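PDB 5VIA: pseudoperoxidase from Leishmania major, which binds heme b, whose iron takes two axial ligands from the protein, in a fold of the heme peroxidase family. Local coordinates for residues 40-45 / 139-144; 187-192 / 258-263; 22-27 / 96-101. One frame throughout, in Å; residues are numbered along the deposited sequence.

Overall arrangement
The three contacts belong to one heme peroxidase fold and lie on different sides of the heme. Interaction 1 is buried, about 8 Å from the centre of the chain (centre to centre), and touches the heme through Phe42 and Leu141. Interaction 2 pairs helices 186-194 and 250-261. Its Tyr188 side chain comes about 8 Å from that of the axial ligand His159. Interaction 3 packs helix 16-29 on the end of helix 85-99. Gly96 comes within about 9 Å of the heme (nearest atoms). Contact centres are 21 to 24 Å apart, nearest atoms about 7 to 8 Å. Helices 16-29 and 33-49 follow each other, and the segments of interactions 1 and 3 alternate along the chain.

Interaction 1 of 3, residues 40-45 / 139-144; sequences TAFVLA and TILHAL. With HEM (protoporphyrin IX containing Fe), chain B.
Phe42 lays its ring over one edge of the porphyrin and meets the side chains of Ile140, Leu141 and Leu144 at its outer end. This is the heme pocket of the peroxidase fold. Helix 33-49 probably corresponds to the distal helix of the family. The ring is nearly parallel to the porphyrin. Phe42 CE2 is 3.5 Å from the heme meso carbon CHC, and heme methyl CMC sits over the same face, offset toward the rim. The first torsion puts CG anti to the backbone N (chi1 170°), which carries the ring along the heme toward segment 139-144. Phe42 also touches Cys60, an axial ligand of the iron.

Two methyl groups meet the ring at its edge. Leu144 CD1 lies near the ring plane, 3.7 Å from Phe42 CD1. Ile140 CG2 comes to the same edge, 4.1 Å from Phe42 CE1. Leu141 CD2 reaches both the ring, obliquely, and the heme. No hydrogen bond joins the two segments. Ala45, one turn on from Phe42, points at the other branch of Leu144: its CB is 4.1 Å from Leu144 CD2.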
loop_
_atom_site.group_PDB
_atom_site.type_symbol
_atom_site.label_atom_id
_atom_site.label_comp_id
_atom_site.label_asym_id
_atom_site.label_seq_id
_atom_site.Cartn_x
_atom_site.Cartn_y
_atom_site.Cartn_z
ATOM N N THR A 40 -0.238 2.209 4.796
ATOM C CA THR A 40 -0.352 3.589 5.248
ATOM C C THR A 40 0.265 4.606 4.277
ATOM O O THR A 40 -0.224 5.725 4.166
ATOM C CB THR A 40 0.263 3.732 6.635
ATOM O OG1 THR A 40 -0.411 2.835 7.528
ATOM C CG2 THR A 40 0.081 5.129 7.153
ATOM N N ALA A 41 1.327 4.229 3.572
ATOM C CA ALA A 41 1.920 5.159 2.612
ATOM C C ALA A 41 0.925 5.433 1.497
ATOM O O ALA A 41 0.842 6.558 0.991
ATOM C CB ALA A 41 3.208 4.618 2.053
ATOM N N PHE A 42 0.190 4.392 1.103
ATOM C CA PHE A 42 -0.863 4.532 0.103
ATOM C C PHE A 42 -2.076 5.289 0.635
ATOM O O PHE A 42 -2.610 6.177 -0.049
ATOM C CB PHE A 42 -1.284 3.162 -0.480
ATOM C CG PHE A 42 -2.533 3.225 -1.327
ATOM C CD1 PHE A 42 -2.597 4.064 -2.443
ATOM C CD2 PHE A 42 -3.641 2.453 -1.014
ATOM C CE1 PHE A 42 -3.749 4.126 -3.223
ATOM C CE2 PHE A 42 -4.791 2.511 -1.781
ATOM C CZ PHE A 42 -4.849 3.353 -2.889
ATOM N N VAL A 43 -2.528 4.945 1.842
ATOM C CA VAL A 43 -3.625 5.682 2.470
ATOM C C VAL A 43 -3.338 7.194 2.446
ATOM O O VAL A 43 -4.188 7.997 2.024
ATOM C CB VAL A 43 -3.855 5.218 3.932
ATOM C CG1 VAL A 43 -4.976 5.987 4.557
ATOM C CG2 VAL A 43 -4.165 3.717 3.976
ATOM N N LEU A 44 -2.133 7.579 2.870
ATOM C CA LEU A 44 -1.792 8.998 2.971
ATOM C C LEU A 44 -1.776 9.646 1.593
ATOM O O LEU A 44 -2.346 10.715 1.402
ATOM C CB LEU A 44 -0.441 9.168 3.667
ATOM C CG LEU A 44 -0.477 8.808 5.165
ATOM C CD1 LEU A 44 0.908 8.892 5.776
ATOM C CD2 LEU A 44 -1.446 9.717 5.905
ATOM N N ALA A 45 -1.141 8.981 0.636
ATOM C CA ALA A 45 -1.025 9.515 -0.717
ATOM C C ALA A 45 -2.384 9.609 -1.388
ATOM O O ALA A 45 -2.664 10.588 -2.084
ATOM C CB ALA A 45 -0.090 8.660 -1.540
ATOM N N THR A 139 -7.488 5.194 -12.358
ATOM C CA THR A 139 -7.766 6.592 -12.007
ATOM C C THR A 139 -7.065 6.968 -10.706
ATOM O O THR A 139 -6.409 8.016 -10.602
ATOM C CB THR A 139 -9.278 6.837 -11.870
ATOM O OG1 THR A 139 -9.902 6.669 -13.152
ATOM C CG2 THR A 139 -9.569 8.253 -11.339
ATOM N N ILE A 140 -7.181 6.091 -9.714
ATOM C CA ILE A 140 -6.563 6.344 -8.434
ATOM C C ILE A 140 -5.043 6.276 -8.527
ATOM O O ILE A 140 -4.355 7.198 -8.087
ATOM C CB ILE A 140 -7.066 5.342 -7.363
ATOM C CG1 ILE A 140 -8.582 5.489 -7.189
ATOM C CG2 ILE A 140 -6.338 5.583 -6.059
ATOM C CD1 ILE A 140 -9.211 4.436 -6.301
ATOM N N LEU A 141 -4.516 5.189 -9.094
ATOM C CA LEU A 141 -3.078 4.953 -9.060
ATOM C C LEU A 141 -2.280 5.971 -9.894
ATOM O O LEU A 141 -1.219 6.431 -9.468
ATOM C CB LEU A 141 -2.747 3.522 -9.483
ATOM C CG LEU A 141 -3.305 2.400 -8.582
ATOM C CD1 LEU A 141 -2.780 1.045 -9.022
ATOM C CD2 LEU A 141 -2.965 2.639 -7.116
ATOM N N HIS A 142 -2.789 6.324 -11.070
ATOM C CA HIS A 142 -2.083 7.286 -11.918
ATOM C C HIS A 142 -1.945 8.603 -11.162
ATOM O O HIS A 142 -0.960 9.334 -11.332
ATOM C CB HIS A 142 -2.833 7.516 -13.233
ATOM C CG HIS A 142 -2.624 6.441 -14.261
ATOM N ND1 HIS A 142 -1.399 6.201 -14.850
ATOM C CD2 HIS A 142 -3.495 5.581 -14.843
ATOM C CE1 HIS A 142 -1.519 5.223 -15.730
ATOM N NE2 HIS A 142 -2.783 4.833 -15.753
ATOM N N ALA A 143 -2.930 8.897 -10.312
ATOM C CA ALA A 143 -2.982 10.175 -9.612
ATOM C C ALA A 143 -2.016 10.295 -8.427
ATOM O O ALA A 143 -1.916 11.358 -7.818
ATOM C CB ALA A 143 -4.420 10.473 -9.178
ATOM N N LEU A 144 -1.304 9.216 -8.110
ATOM C CA LEU A 144 -0.334 9.205 -7.016
ATOM C C LEU A 144 1.031 9.704 -7.483
ATOM O O LEU A 144 2.034 9.013 -7.303
ATOM C CB LEU A 144 -0.198 7.779 -6.453
ATOM C CG LEU A 144 -1.510 7.092 -6.022
ATOM C CD1 LEU A 144 -1.246 5.712 -5.442
ATOM C CD2 LEU A 144 -2.245 7.927 -4.997
HETATM C CHA HEM B . -4.458 -4.512 1.870
HETATM C CHB HEM B . -7.436 -3.622 -1.885
HETATM C CHC HEM B . -4.144 -0.460 -3.538
HETATM C CHD HEM B . -0.899 -1.915 -0.202
HETATM C C1A HEM B . -5.551 -4.470 1.039
HETATM C C2A HEM B . -6.824 -5.090 1.333
HETATM C C3A HEM B . -7.648 -4.849 0.319
HETATM C C4A HEM B . -6.925 -4.064 -0.680
HETATM C CMA HEM B . -9.110 -5.319 0.203
HETATM C CAA HEM B . -7.165 -5.848 2.635
HETATM C CBA HEM B . -7.369 -4.726 3.670
HETATM C CGA HEM B . -7.710 -5.246 5.049
HETATM O O1A HEM B . -8.768 -5.906 5.195
HETATM O O2A HEM B . -6.940 -4.967 6.010
HETATM C C1B HEM B . -6.832 -2.662 -2.671
HETATM C C2B HEM B . -7.349 -2.076 -3.886
HETATM C C3B HEM B . -6.462 -1.182 -4.348
HETATM C C4B HEM B . -5.309 -1.201 -3.450
HETATM C CMB HEM B . -8.715 -2.410 -4.504
HETATM C CAB HEM B . -6.678 -0.349 -5.637
HETATM C CBB HEM B . -6.118 0.853 -5.811
HETATM C C1C HEM B . -2.979 -0.574 -2.800
HETATM C C2C HEM B . -1.725 0.159 -3.021
HETATM C C3C HEM B . -0.832 -0.253 -2.081
HETATM C C4C HEM B . -1.493 -1.252 -1.255
HETATM C CMC HEM B . -1.530 1.222 -4.139
HETATM C CAC HEM B . 0.627 0.155 -1.774
HETATM C CBC HEM B . 1.248 1.179 -2.375
HETATM C C1D HEM B . -1.540 -2.766 0.664
HETATM C C2D HEM B . -0.917 -3.445 1.782
HETATM C C3D HEM B . -2.029 -4.260 2.429
HETATM C C4D HEM B . -3.210 -3.990 1.635
HETATM C CMD HEM B . 0.559 -3.361 2.228
HETATM C CAD HEM B . -1.913 -5.160 3.688
HETATM C CBD HEM B . -2.171 -4.218 4.872
HETATM C CGD HEM B . -2.134 -4.954 6.190
HETATM O O1D HEM B . -2.529 -4.350 7.231
HETATM O O2D HEM B . -1.717 -6.139 6.190
HETATM N NA HEM B . -5.641 -3.855 -0.206
HETATM N NB HEM B . -5.587 -2.117 -2.438
HETATM N NC HEM B . -2.794 -1.431 -1.711
HETATM N ND HEM B . -2.885 -3.121 0.598
HETATM FE FE HEM B . -4.277 -2.605 -0.907
#

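Interaction 2 of 3, residues 187-192 / 258-263; sequences YYQFLL and RYAADE
Tyr188 and Tyr259 form the aromatic part of this helix-helix contact. The edge of Tyr259 points at the face of Tyr188. The centroids are 5.3 Å apart and the planes are at 63°, a T-shaped pair. The same face takes a CH-pi contact from Tyr259 CB, 3.7 Å from the Tyr188 ring centroid. Tyr187 CD2 lies over the opposite face. Trp266 of helix 263-279 meets both rings, edge-to-face with Tyr259.

The apolar part centres on Ala260. Its CB fits between Tyr188 CB, Gln189 CG and Leu192 CD1, with the Leu192 CD1 to Ala260 CB distance 3.8 Å. The small residue lets the backbones come close: Gln189 CA and Ala260 CA are 5.0 Å apart.

One hydrogen bond crosses the contact. The Gln189 chain is extended beyond CG (chi2 169°), which lets NE2 reach Ala260 O at 2.9 Å, nearly straight at 174°. The donor lies in the carbonyl plane.

The buried part is aromatic and apolar, with each hydroxyl there bonded to a backbone carbonyl of helix 149-155, Tyr188 to Val153 O and Tyr259 to Ala150 O. At the exposed rim the Gln189 amide takes up Ala260 O near the end of helix 250-261.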
loop_
_atom_site.group_PDB
_atom_site.type_symbol
_atom_site.label_atom_id
_atom_site.label_comp_id
_atom_site.label_asym_id
_atom_site.label_seq_id
_atom_site.Cartn_x
_atom_site.Cartn_y
_atom_site.Cartn_z
ATOM N N TYR A 187 2.759 -11.887 -6.466
ATOM C CA TYR A 187 1.424 -11.353 -6.727
ATOM C C TYR A 187 0.980 -11.594 -8.177
ATOM O O TYR A 187 -0.108 -12.127 -8.432
ATOM C CB TYR A 187 1.417 -9.850 -6.398
ATOM C CG TYR A 187 0.198 -9.090 -6.868
ATOM C CD1 TYR A 187 -1.000 -9.128 -6.155
ATOM C CD2 TYR A 187 0.248 -8.312 -8.017
ATOM C CE1 TYR A 187 -2.127 -8.415 -6.593
ATOM C CE2 TYR A 187 -0.866 -7.599 -8.459
ATOM C CZ TYR A 187 -2.046 -7.655 -7.745
ATOM O OH TYR A 187 -3.142 -6.949 -8.198
ATOM N N TYR A 188 1.835 -11.216 -9.125
ATOM C CA TYR A 188 1.524 -11.377 -10.543
ATOM C C TYR A 188 1.397 -12.837 -10.941
ATOM O O TYR A 188 0.514 -13.208 -11.726
ATOM C CB TYR A 188 2.608 -10.694 -11.385
ATOM C CG TYR A 188 2.877 -9.304 -10.885
ATOM C CD1 TYR A 188 1.946 -8.298 -11.081
ATOM C CD2 TYR A 188 4.038 -9.008 -10.182
ATOM C CE1 TYR A 188 2.166 -7.026 -10.602
ATOM C CE2 TYR A 188 4.274 -7.733 -9.705
ATOM C CZ TYR A 188 3.330 -6.750 -9.914
ATOM O OH TYR A 188 3.538 -5.484 -9.432
ATOM N N GLN A 189 2.294 -13.663 -10.413
ATOM C CA GLN A 189 2.293 -15.082 -10.727
ATOM C C GLN A 189 1.016 -15.704 -10.179
ATOM O O GLN A 189 0.403 -16.558 -10.821
ATOM C CB GLN A 189 3.533 -15.757 -10.123
ATOM C CG GLN A 189 4.860 -15.174 -10.631
ATOM C CD GLN A 189 6.069 -15.661 -9.853
ATOM O OE1 GLN A 189 5.939 -16.272 -8.791
ATOM N NE2 GLN A 189 7.255 -15.388 -10.378
ATOM N N PHE A 190 0.613 -15.255 -8.992
ATOM C CA PHE A 190 -0.572 -15.790 -8.324
ATOM C C PHE A 190 -1.849 -15.466 -9.101
ATOM O O PHE A 190 -2.669 -16.359 -9.354
ATOM C CB PHE A 190 -0.669 -15.255 -6.894
ATOM C CG PHE A 190 -1.772 -15.883 -6.089
ATOM C CD1 PHE A 190 -1.540 -17.041 -5.353
ATOM C CD2 PHE A 190 -3.043 -15.323 -6.077
ATOM C CE1 PHE A 190 -2.551 -17.616 -4.618
ATOM C CE2 PHE A 190 -4.059 -15.900 -5.348
ATOM C CZ PHE A 190 -3.813 -17.039 -4.616
ATOM N N LEU A 191 -2.011 -14.194 -9.475
ATOM C CA LEU A 191 -3.178 -13.759 -10.247
ATOM C C LEU A 191 -3.334 -14.559 -11.537
ATOM O O LEU A 191 -4.415 -15.083 -11.822
ATOM C CB LEU A 191 -3.109 -12.261 -10.576
ATOM C CG LEU A 191 -3.296 -11.264 -9.428
ATOM C CD1 LEU A 191 -3.515 -9.864 -9.975
ATOM C CD2 LEU A 191 -4.437 -11.645 -8.520
ATOM N N LEU A 192 -2.250 -14.655 -12.306
ATOM C CA LEU A 192 -2.260 -15.373 -13.581
ATOM C C LEU A 192 -2.600 -16.848 -13.384
ATOM O O LEU A 192 -3.318 -17.439 -14.197
ATOM C CB LEU A 192 -0.908 -15.234 -14.296
ATOM C CG LEU A 192 -0.504 -13.825 -14.770
ATOM C CD1 LEU A 192 0.932 -13.796 -15.296
ATOM C CD2 LEU A 192 -1.461 -13.300 -15.836
ATOM N N ARG A 258 4.647 -9.746 -17.711
ATOM C CA ARG A 258 6.052 -9.360 -17.722
ATOM C C ARG A 258 6.697 -9.371 -16.329
ATOM O O ARG A 258 7.829 -9.839 -16.179
ATOM C CB ARG A 258 6.176 -7.976 -18.354
ATOM C CG ARG A 258 7.568 -7.427 -18.455
ATOM C CD ARG A 258 7.636 -6.423 -19.604
ATOM N NE ARG A 258 7.890 -7.105 -20.868
ATOM C CZ ARG A 258 9.100 -7.278 -21.390
ATOM N NH1 ARG A 258 10.172 -6.802 -20.763
ATOM N NH2 ARG A 258 9.237 -7.922 -22.540
ATOM N N TYR A 259 5.979 -8.861 -15.326
ATOM C CA TYR A 259 6.490 -8.775 -13.958
ATOM C C TYR A 259 6.536 -10.157 -13.323
ATOM O O TYR A 259 7.359 -10.419 -12.451
ATOM C CB TYR A 259 5.624 -7.836 -13.105
ATOM C CG TYR A 259 5.739 -6.347 -13.449
ATOM C CD1 TYR A 259 6.804 -5.859 -14.197
ATOM C CD2 TYR A 259 4.784 -5.441 -13.008
ATOM C CE1 TYR A 259 6.912 -4.497 -14.496
ATOM C CE2 TYR A 259 4.883 -4.074 -13.300
ATOM C CZ TYR A 259 5.946 -3.617 -14.044
ATOM O OH TYR A 259 6.043 -2.265 -14.340
ATOM N N ALA A 260 5.645 -11.037 -13.765
ATOM C CA ALA A 260 5.603 -12.406 -13.257
ATOM C C ALA A 260 6.857 -13.172 -13.662
ATOM O O ALA A 260 7.305 -14.084 -12.949
ATOM C CB ALA A 260 4.359 -13.125 -13.773
ATOM N N ALA A 261 7.412 -12.800 -14.815
ATOM C CA ALA A 261 8.565 -13.488 -15.377
ATOM C C ALA A 261 9.881 -12.752 -15.128
ATOM O O ALA A 261 10.951 -13.370 -15.174
ATOM C CB ALA A 261 8.369 -13.695 -16.873
ATOM N N ASP A 262 9.797 -11.440 -14.893
ATOM C CA ASP A 262 10.978 -10.571 -14.858
ATOM C C ASP A 262 11.025 -9.776 -13.553
ATOM O O ASP A 262 10.605 -8.614 -13.499
ATOM C CB ASP A 262 10.980 -9.621 -16.073
ATOM C CG ASP A 262 12.318 -8.927 -16.280
ATOM O OD1 ASP A 262 13.107 -8.841 -15.313
ATOM O OD2 ASP A 262 12.585 -8.460 -17.411
ATOM N N GLU A 263 11.546 -10.405 -12.503
ATOM C CA GLU A 263 11.576 -9.781 -11.180
ATOM C C GLU A 263 12.455 -8.537 -11.161
ATOM O O GLU A 263 12.156 -7.568 -10.462
ATOM C CB GLU A 263 12.068 -10.778 -10.126
ATOM C CG GLU A 263 11.940 -10.239 -8.709
ATOM C CD GLU A 263 12.156 -11.312 -7.663
ATOM O OE1 GLU A 263 12.821 -12.330 -7.971
ATOM O OE2 GLU A 263 11.654 -11.121 -6.534
#

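Interaction 3 of 3, residues 22-27 / 96-101; sequences SACKQF and GIKYLN
The bond from Phe27 N to Ala23 O, 3.0 Å, belongs to the turn of helix 16-29 that carries Phe27 up to Tyr99. The contact is helix-on-helix packing in the peroxidase fold: helix 16-29 lies against the C-terminal end of helix 85-99. The work is done mainly by two aromatic side chains.

The rings form an offset edge-to-face pair. The edge of Phe27 is turned to the face of Tyr99, with centroids 6.0 Å apart and planes at 60°. Phe27 CB adds a CH-pi contact over the same Tyr99 face, 3.9 Å from its centroid and only 15° off the ring normal. In Tyr99 the torsion sets CG anti to the backbone N (chi1 175°), and the ring reaches along helix 16-29 toward the Phe27 carbonyl. The phenol OH ends up 3.5 Å from Phe27 O. The Phe27 CG is anti to its carbonyl carbon, and the ring runs back along its own helix, with Ala23 O above one face.

The CE2 corner of the Phe27 ring meets Gly96. It packs there on bare backbone, with Phe27 CE2 3.5 Å from Gly96 N and 3.7 Å from Gly96 CA. Ser37 of helix 33-49 and Ile72 of helix 67-79 also touch Phe27, so the ring sits among four helices. Beside the rings, buried Cys24 SG rests against the aliphatic chain of Lys98, which is exposed, 3.9 Å from its CD. Just beyond, a Schellman motif ends helix 85-99. Asn101 has a positive phi, Gly102 N bonds to Ile97 O, and Asn101 N bonds to Lys98 O at 3.1 Å.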
loop_
_atom_site.group_PDB
_atom_site.type_symbol
_atom_site.label_atom_id
_atom_site.label_comp_id
_atom_site.label_asym_id
_atom_site.label_seq_id
_atom_site.Cartn_x
_atom_site.Cartn_y
_atom_site.Cartn_z
ATOM N N SER A 22 14.927 2.045 13.600
ATOM C CA SER A 22 14.038 2.126 14.756
ATOM C C SER A 22 12.661 1.544 14.431
ATOM O O SER A 22 12.066 0.856 15.250
ATOM C CB SER A 22 13.902 3.574 15.235
ATOM O OG SER A 22 15.163 4.160 15.514
ATOM N N ALA A 23 12.155 1.814 13.236
ATOM C CA ALA A 23 10.886 1.222 12.827
ATOM C C ALA A 23 11.000 -0.301 12.681
ATOM O O ALA A 23 10.106 -1.042 13.100
ATOM C CB ALA A 23 10.388 1.858 11.539
ATOM N N CYS A 24 12.099 -0.766 12.090
ATOM C CA CYS A 24 12.333 -2.200 11.920
ATOM C C CYS A 24 12.311 -2.974 13.235
ATOM O O CYS A 24 11.796 -4.095 13.288
ATOM C CB CYS A 24 13.669 -2.439 11.225
ATOM S SG CYS A 24 13.606 -2.191 9.448
ATOM N N LYS A 25 12.875 -2.385 14.286
ATOM C CA LYS A 25 12.896 -3.035 15.595
ATOM C C LYS A 25 11.479 -3.205 16.140
ATOM O O LYS A 25 11.162 -4.229 16.752
ATOM C CB LYS A 25 13.779 -2.253 16.574
ATOM C CG LYS A 25 15.218 -2.061 16.081
ATOM C CD LYS A 25 16.173 -1.701 17.215
ATOM C CE LYS A 25 17.643 -1.686 16.753
ATOM N NZ LYS A 25 18.055 -0.392 16.107
ATOM N N GLN A 26 10.628 -2.209 15.902
ATOM C CA GLN A 26 9.220 -2.294 16.283
ATOM C C GLN A 26 8.542 -3.449 15.540
ATOM O O GLN A 26 7.789 -4.233 16.131
ATOM C CB GLN A 26 8.503 -0.967 16.003
ATOM C CG GLN A 26 8.886 0.162 16.967
ATOM C CD GLN A 26 8.640 -0.205 18.422
ATOM O OE1 GLN A 26 7.635 -0.841 18.755
ATOM N NE2 GLN A 26 9.567 0.177 19.295
ATOM N N PHE A 27 8.846 -3.564 14.249
ATOM C CA PHE A 27 8.314 -4.632 13.414
ATOM C C PHE A 27 8.786 -6.002 13.882
ATOM O O PHE A 27 8.118 -7.004 13.636
ATOM C CB PHE A 27 8.710 -4.416 11.951
ATOM C CG PHE A 27 8.170 -3.148 11.364
ATOM C CD1 PHE A 27 7.015 -2.566 11.884
ATOM C CD2 PHE A 27 8.816 -2.527 10.307
ATOM C CE1 PHE A 27 6.514 -1.377 11.352
ATOM C CE2 PHE A 27 8.322 -1.347 9.769
ATOM C CZ PHE A 27 7.166 -0.773 10.288
ATOM N N GLY A 96 8.998 -0.891 6.364
ATOM C CA GLY A 96 8.109 -2.029 6.171
ATOM C C GLY A 96 8.558 -2.881 4.995
ATOM O O GLY A 96 8.586 -4.115 5.076
ATOM N N ILE A 97 8.910 -2.225 3.889
ATOM C CA ILE A 97 9.407 -2.940 2.720
ATOM C C ILE A 97 10.678 -3.717 3.068
ATOM O O ILE A 97 10.814 -4.905 2.728
ATOM C CB ILE A 97 9.710 -1.970 1.556
ATOM C CG1 ILE A 97 8.439 -1.236 1.123
ATOM C CG2 ILE A 97 10.297 -2.717 0.368
ATOM C CD1 ILE A 97 8.710 -0.060 0.196
ATOM N N LYS A 98 11.619 -3.040 3.721
ATOM C CA LYS A 98 12.859 -3.668 4.172
ATOM C C LYS A 98 12.580 -4.881 5.048
ATOM O O LYS A 98 13.186 -5.951 4.871
ATOM C CB LYS A 98 13.691 -2.657 4.973
ATOM C CG LYS A 98 15.043 -3.167 5.459
ATOM C CD LYS A 98 15.777 -2.077 6.238
ATOM C CE LYS A 98 17.242 -2.427 6.499
ATOM N NZ LYS A 98 17.440 -3.549 7.435
ATOM N N TYR A 99 11.675 -4.707 6.006
ATOM C CA TYR A 99 11.377 -5.788 6.944
ATOM C C TYR A 99 10.801 -6.981 6.190
ATOM O O TYR A 99 11.092 -8.125 6.515
ATOM C CB TYR A 99 10.424 -5.322 8.058
ATOM C CG TYR A 99 10.004 -6.454 8.985
ATOM C CD1 TYR A 99 10.835 -6.886 10.009
ATOM C CD2 TYR A 99 8.783 -7.100 8.810
ATOM C CE1 TYR A 99 10.461 -7.923 10.844
ATOM C CE2 TYR A 99 8.398 -8.143 9.635
ATOM C CZ TYR A 99 9.236 -8.547 10.648
ATOM O OH TYR A 99 8.849 -9.587 11.462
ATOM N N LEU A 100 10.010 -6.703 5.159
ATOM C CA LEU A 100 9.371 -7.764 4.394
ATOM C C LEU A 100 10.182 -8.208 3.168
ATOM O O LEU A 100 9.618 -8.725 2.195
ATOM C CB LEU A 100 7.956 -7.346 3.997
ATOM C CG LEU A 100 7.037 -7.091 5.192
ATOM C CD1 LEU A 100 5.717 -6.519 4.731
ATOM C CD2 LEU A 100 6.826 -8.381 6.000
ATOM N N ASN A 101 11.498 -8.026 3.235
ATOM C CA ASN A 101 12.413 -8.515 2.198
ATOM C C ASN A 101 12.097 -7.946 0.816
ATOM O O ASN A 101 12.338 -8.598 -0.197
ATOM C CB ASN A 101 12.414 -10.050 2.153
ATOM C CG ASN A 101 13.751 -10.625 1.708
ATOM O OD1 ASN A 101 14.764 -9.913 1.676
ATOM N ND2 ASN A 101 13.769 -11.925 1.374
#